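Local coordinates for protein arylalkylamine N-Acetyltransferase 2 (Aedes aegypti, PDB 4FD5) that probably transfers acyl groups from coenzyme A thioesters to the amino group of arylalkylamines such as dopamine and serotonin, as a member of the GNAT superfamily, at residues 8-19 with 60-71. Residues are numbered along the deposited sequence; the frame is centred on the assembly and turned at random.
Sequences NIRFETISSKYY and LKDNVSIMAISN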
# COMPACT_ATOMS: atom_id res chain seq x y z
N ASN A 8 -12.10 21.86 7.47
CA ASN A 8 -13.08 21.30 6.58
C ASN A 8 -12.27 20.57 5.52
O ASN A 8 -11.89 21.14 4.50
CB ASN A 8 -13.97 22.37 5.96
CG ASN A 8 -15.32 22.46 6.65
OD1 ASN A 8 -15.84 21.47 7.16
ND2 ASN A 8 -15.90 23.66 6.67
N ILE A 9 -11.97 19.31 5.80
CA ILE A 9 -11.21 18.47 4.89
C ILE A 9 -12.17 17.89 3.87
O ILE A 9 -13.30 17.51 4.21
CB ILE A 9 -10.49 17.33 5.65
CG1 ILE A 9 -9.50 17.89 6.67
CG2 ILE A 9 -9.78 16.40 4.68
CD1 ILE A 9 -8.25 18.47 6.06
N ARG A 10 -11.72 17.82 2.62
CA ARG A 10 -12.52 17.33 1.52
C ARG A 10 -11.87 16.04 1.02
O ARG A 10 -10.65 15.90 1.07
CB ARG A 10 -12.51 18.39 0.42
CG ARG A 10 -13.49 18.19 -0.70
CD ARG A 10 -13.56 19.44 -1.57
NE ARG A 10 -12.31 19.71 -2.29
CZ ARG A 10 -11.39 20.58 -1.90
NH1 ARG A 10 -11.55 21.28 -0.79
NH2 ARG A 10 -10.29 20.76 -2.63
N PHE A 11 -12.68 15.09 0.56
CA PHE A 11 -12.14 13.86 -0.04
C PHE A 11 -12.46 13.85 -1.53
O PHE A 11 -13.60 14.12 -1.94
CB PHE A 11 -12.69 12.61 0.65
CG PHE A 11 -12.32 12.53 2.10
CD1 PHE A 11 -13.14 13.10 3.06
CD2 PHE A 11 -11.14 11.94 2.49
CE1 PHE A 11 -12.80 13.06 4.39
CE2 PHE A 11 -10.79 11.89 3.83
CZ PHE A 11 -11.62 12.45 4.78
N GLU A 12 -11.45 13.55 -2.33
CA GLU A 12 -11.60 13.57 -3.78
C GLU A 12 -10.83 12.42 -4.42
O GLU A 12 -9.82 11.98 -3.88
CB GLU A 12 -11.06 14.88 -4.36
CG GLU A 12 -11.65 16.16 -3.76
CD GLU A 12 -13.09 16.39 -4.18
OE1 GLU A 12 -13.54 15.76 -5.16
OE2 GLU A 12 -13.77 17.22 -3.54
N THR A 13 -11.30 11.96 -5.57
CA THR A 13 -10.51 11.02 -6.36
C THR A 13 -9.31 11.79 -6.92
O THR A 13 -9.47 12.93 -7.34
CB THR A 13 -11.36 10.41 -7.49
OG1 THR A 13 -12.49 9.74 -6.93
CG2 THR A 13 -10.53 9.42 -8.32
N ILE A 14 -8.12 11.19 -6.94
CA ILE A 14 -6.92 11.92 -7.34
C ILE A 14 -6.80 11.97 -8.84
O ILE A 14 -6.68 10.93 -9.50
CB ILE A 14 -5.63 11.30 -6.75
CG1 ILE A 14 -5.78 11.15 -5.23
CG2 ILE A 14 -4.42 12.20 -7.07
CD1 ILE A 14 -4.59 10.54 -4.53
N SER A 15 -6.84 13.19 -9.38
CA SER A 15 -6.73 13.43 -10.82
C SER A 15 -5.30 13.82 -11.16
O SER A 15 -4.50 14.12 -10.27
CB SER A 15 -7.68 14.56 -11.23
OG SER A 15 -7.20 15.80 -10.74
N SER A 16 -4.98 13.83 -12.45
CA SER A 16 -3.59 14.03 -12.87
C SER A 16 -2.97 15.36 -12.42
O SER A 16 -1.76 15.45 -12.22
CB SER A 16 -3.43 13.86 -14.39
OG SER A 16 -4.09 14.90 -15.10
N LYS A 17 -3.80 16.40 -12.26
CA LYS A 17 -3.28 17.70 -11.85
C LYS A 17 -2.69 17.65 -10.44
O LYS A 17 -1.93 18.52 -10.05
CB LYS A 17 -4.36 18.78 -11.93
CG LYS A 17 -4.79 19.09 -13.35
CD LYS A 17 -5.46 20.45 -13.41
CE LYS A 17 -5.86 20.81 -14.84
NZ LYS A 17 -6.50 22.15 -14.90
N TYR A 18 -3.04 16.61 -9.69
CA TYR A 18 -2.55 16.44 -8.32
C TYR A 18 -1.43 15.41 -8.20
O TYR A 18 -0.86 15.26 -7.12
CB TYR A 18 -3.68 16.05 -7.37
CG TYR A 18 -4.64 17.18 -7.13
CD1 TYR A 18 -4.46 18.04 -6.06
CD2 TYR A 18 -5.70 17.40 -7.99
CE1 TYR A 18 -5.34 19.09 -5.84
CE2 TYR A 18 -6.58 18.46 -7.78
CZ TYR A 18 -6.39 19.29 -6.69
OH TYR A 18 -7.25 20.34 -6.46
N TYR A 19 -1.11 14.71 -9.30
CA TYR A 19 -0.10 13.67 -9.17
C TYR A 19 1.22 14.17 -8.56
O TYR A 19 1.76 13.54 -7.66
CB TYR A 19 0.18 12.97 -10.51
CG TYR A 19 -0.93 12.15 -11.13
CD1 TYR A 19 -2.10 11.84 -10.44
CD2 TYR A 19 -0.79 11.66 -12.42
CE1 TYR A 19 -3.11 11.08 -11.05
CE2 TYR A 19 -1.76 10.92 -13.01
CZ TYR A 19 -2.91 10.61 -12.33
OH TYR A 19 -3.87 9.87 -12.98
N LEU A 60 -1.58 5.54 -9.43
CA LEU A 60 -2.42 6.72 -9.55
C LEU A 60 -3.23 6.70 -10.84
O LEU A 60 -4.40 7.05 -10.84
CB LEU A 60 -1.59 8.01 -9.48
CG LEU A 60 -1.14 8.41 -8.06
CD1 LEU A 60 -0.07 9.50 -8.07
CD2 LEU A 60 -2.34 8.84 -7.24
N LYS A 61 -2.61 6.25 -11.93
CA LYS A 61 -3.32 6.24 -13.21
C LYS A 61 -4.50 5.27 -13.31
O LYS A 61 -5.29 5.33 -14.26
CB LYS A 61 -2.34 6.04 -14.35
CG LYS A 61 -1.46 7.25 -14.54
CD LYS A 61 -0.27 6.96 -15.44
CE LYS A 61 0.57 8.21 -15.60
NZ LYS A 61 1.78 8.00 -16.44
N ASP A 62 -4.65 4.38 -12.32
CA ASP A 62 -5.85 3.53 -12.25
C ASP A 62 -7.11 4.32 -11.88
O ASP A 62 -8.22 3.79 -11.93
CB ASP A 62 -5.66 2.37 -11.27
CG ASP A 62 -4.82 1.23 -11.83
OD1 ASP A 62 -4.58 1.19 -13.06
OD2 ASP A 62 -4.41 0.37 -11.03
N ASN A 63 -6.91 5.58 -11.48
CA ASN A 63 -8.00 6.51 -11.24
C ASN A 63 -8.95 6.06 -10.13
O ASN A 63 -10.15 6.31 -10.18
CB ASN A 63 -8.82 6.71 -12.52
CG ASN A 63 -9.58 8.02 -12.53
OD1 ASN A 63 -9.14 9.01 -11.93
ND2 ASN A 63 -10.72 8.04 -13.21
N VAL A 64 -8.40 5.38 -9.13
CA VAL A 64 -9.22 4.95 -7.98
C VAL A 64 -8.59 5.34 -6.65
O VAL A 64 -9.01 4.83 -5.60
CB VAL A 64 -9.55 3.43 -7.98
CG1 VAL A 64 -10.52 3.09 -9.12
CG2 VAL A 64 -8.29 2.58 -8.07
N SER A 65 -7.61 6.24 -6.68
CA SER A 65 -6.98 6.71 -5.44
C SER A 65 -7.75 7.88 -4.84
O SER A 65 -8.37 8.65 -5.57
CB SER A 65 -5.53 7.12 -5.69
OG SER A 65 -4.79 6.01 -6.20
N ILE A 66 -7.68 8.04 -3.52
CA ILE A 66 -8.41 9.11 -2.83
C ILE A 66 -7.43 10.02 -2.10
O ILE A 66 -6.46 9.54 -1.52
CB ILE A 66 -9.35 8.51 -1.76
CG1 ILE A 66 -10.26 7.44 -2.36
CG2 ILE A 66 -10.15 9.62 -1.07
CD1 ILE A 66 -11.25 7.95 -3.31
N MET A 67 -7.64 11.33 -2.16
CA MET A 67 -6.91 12.27 -1.33
C MET A 67 -7.85 12.98 -0.36
O MET A 67 -9.04 13.23 -0.67
CB MET A 67 -6.16 13.31 -2.17
CG MET A 67 -7.05 14.06 -3.12
SD MET A 67 -6.06 15.19 -4.13
CE MET A 67 -7.38 16.01 -5.05
N ALA A 68 -7.31 13.26 0.81
CA ALA A 68 -7.88 14.20 1.75
C ALA A 68 -7.11 15.49 1.56
O ALA A 68 -5.87 15.55 1.73
CB ALA A 68 -7.73 13.69 3.18
N ILE A 69 -7.86 16.53 1.21
CA ILE A 69 -7.28 17.81 0.86
C ILE A 69 -7.92 18.93 1.71
O ILE A 69 -9.13 18.96 1.91
CB ILE A 69 -7.40 18.03 -0.68
CG1 ILE A 69 -6.61 19.25 -1.12
CG2 ILE A 69 -8.82 18.12 -1.11
CD1 ILE A 69 -6.38 19.28 -2.63
N SER A 70 -7.09 19.81 2.23
CA SER A 70 -7.55 20.83 3.16
C SER A 70 -8.12 22.04 2.43
O SER A 70 -8.07 22.11 1.20
CB SER A 70 -6.43 21.26 4.10
OG SER A 70 -5.40 21.92 3.39
N ASN A 71 -8.67 22.98 3.20
CA ASN A 71 -9.28 24.20 2.64
C ASN A 71 -8.32 25.02 1.78
O ASN A 71 -8.72 25.65 0.80
CB ASN A 71 -9.86 25.07 3.76
CG ASN A 71 -8.78 25.70 4.62
OD1 ASN A 71 -7.73 25.09 4.87
ND2 ASN A 71 -9.02 26.92 5.08
O HOH W 1 -11.10 21.39 2.05
O HOH W 2 -6.34 8.16 -8.84
O HOH W 3 -6.39 10.08 -12.10
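Ile69 O is gripped twice at the Asn8–Asn71 end of the strand pair: Arg10 N donates to it over 2.9 Å, and a water that also bonds Asn8 O adds a second proton. Arg10 O takes the Ile69 N-H in return, and Glu12 and Met67 repeat the exchange, making two hydrogen-bonded pairs of a short antiparallel ladder, with Phe11–Ala68 and Thr13–Ile66 as the non-hydrogen-bonded pairs between and beyond them. Past the ladder, Ile14 N still reaches Ser65 O, but from 38° above the carbonyl plane, where the strands give way to loop. There Ile14 O is held by a water that donates also to Asn63 OD1 and accepts from Tyr19 OH, at 2.7 Å from that hydroxyl oxygen.

On the Met67 face, the thioether extends fully beyond CG and sets CE over the centre of the Tyr18 ring, 3.5 Å from its centroid, as a CH-pi contact, while SD lies over the same face and adds a Met-aromatic contact. Ile69 CD1 comes within 3.4 Å of Tyr18 CE1, while its CG2 lies over one face of the Arg10 guanidinium. A bend at chi3 (66°) turns the guanidinium and lets Arg10 NE form a salt bridge with Glu12 OE2, at 3.1 Å and in the guanidinium plane. Leu60 CB sits over one face of the Tyr19 ring, toward its rim, in a CH-pi contact, with Ser16 CA over the other face.

In the mixed GNAT sheet, strand 10-13 is one of the two edge strands and 66-69 joins it to strand 75-85. Phe11, its ring touching Ala68 CB, faces helix 147-161, whereas Met67 and Ile14 pack against Val78 on the side where helix 19-29 begins.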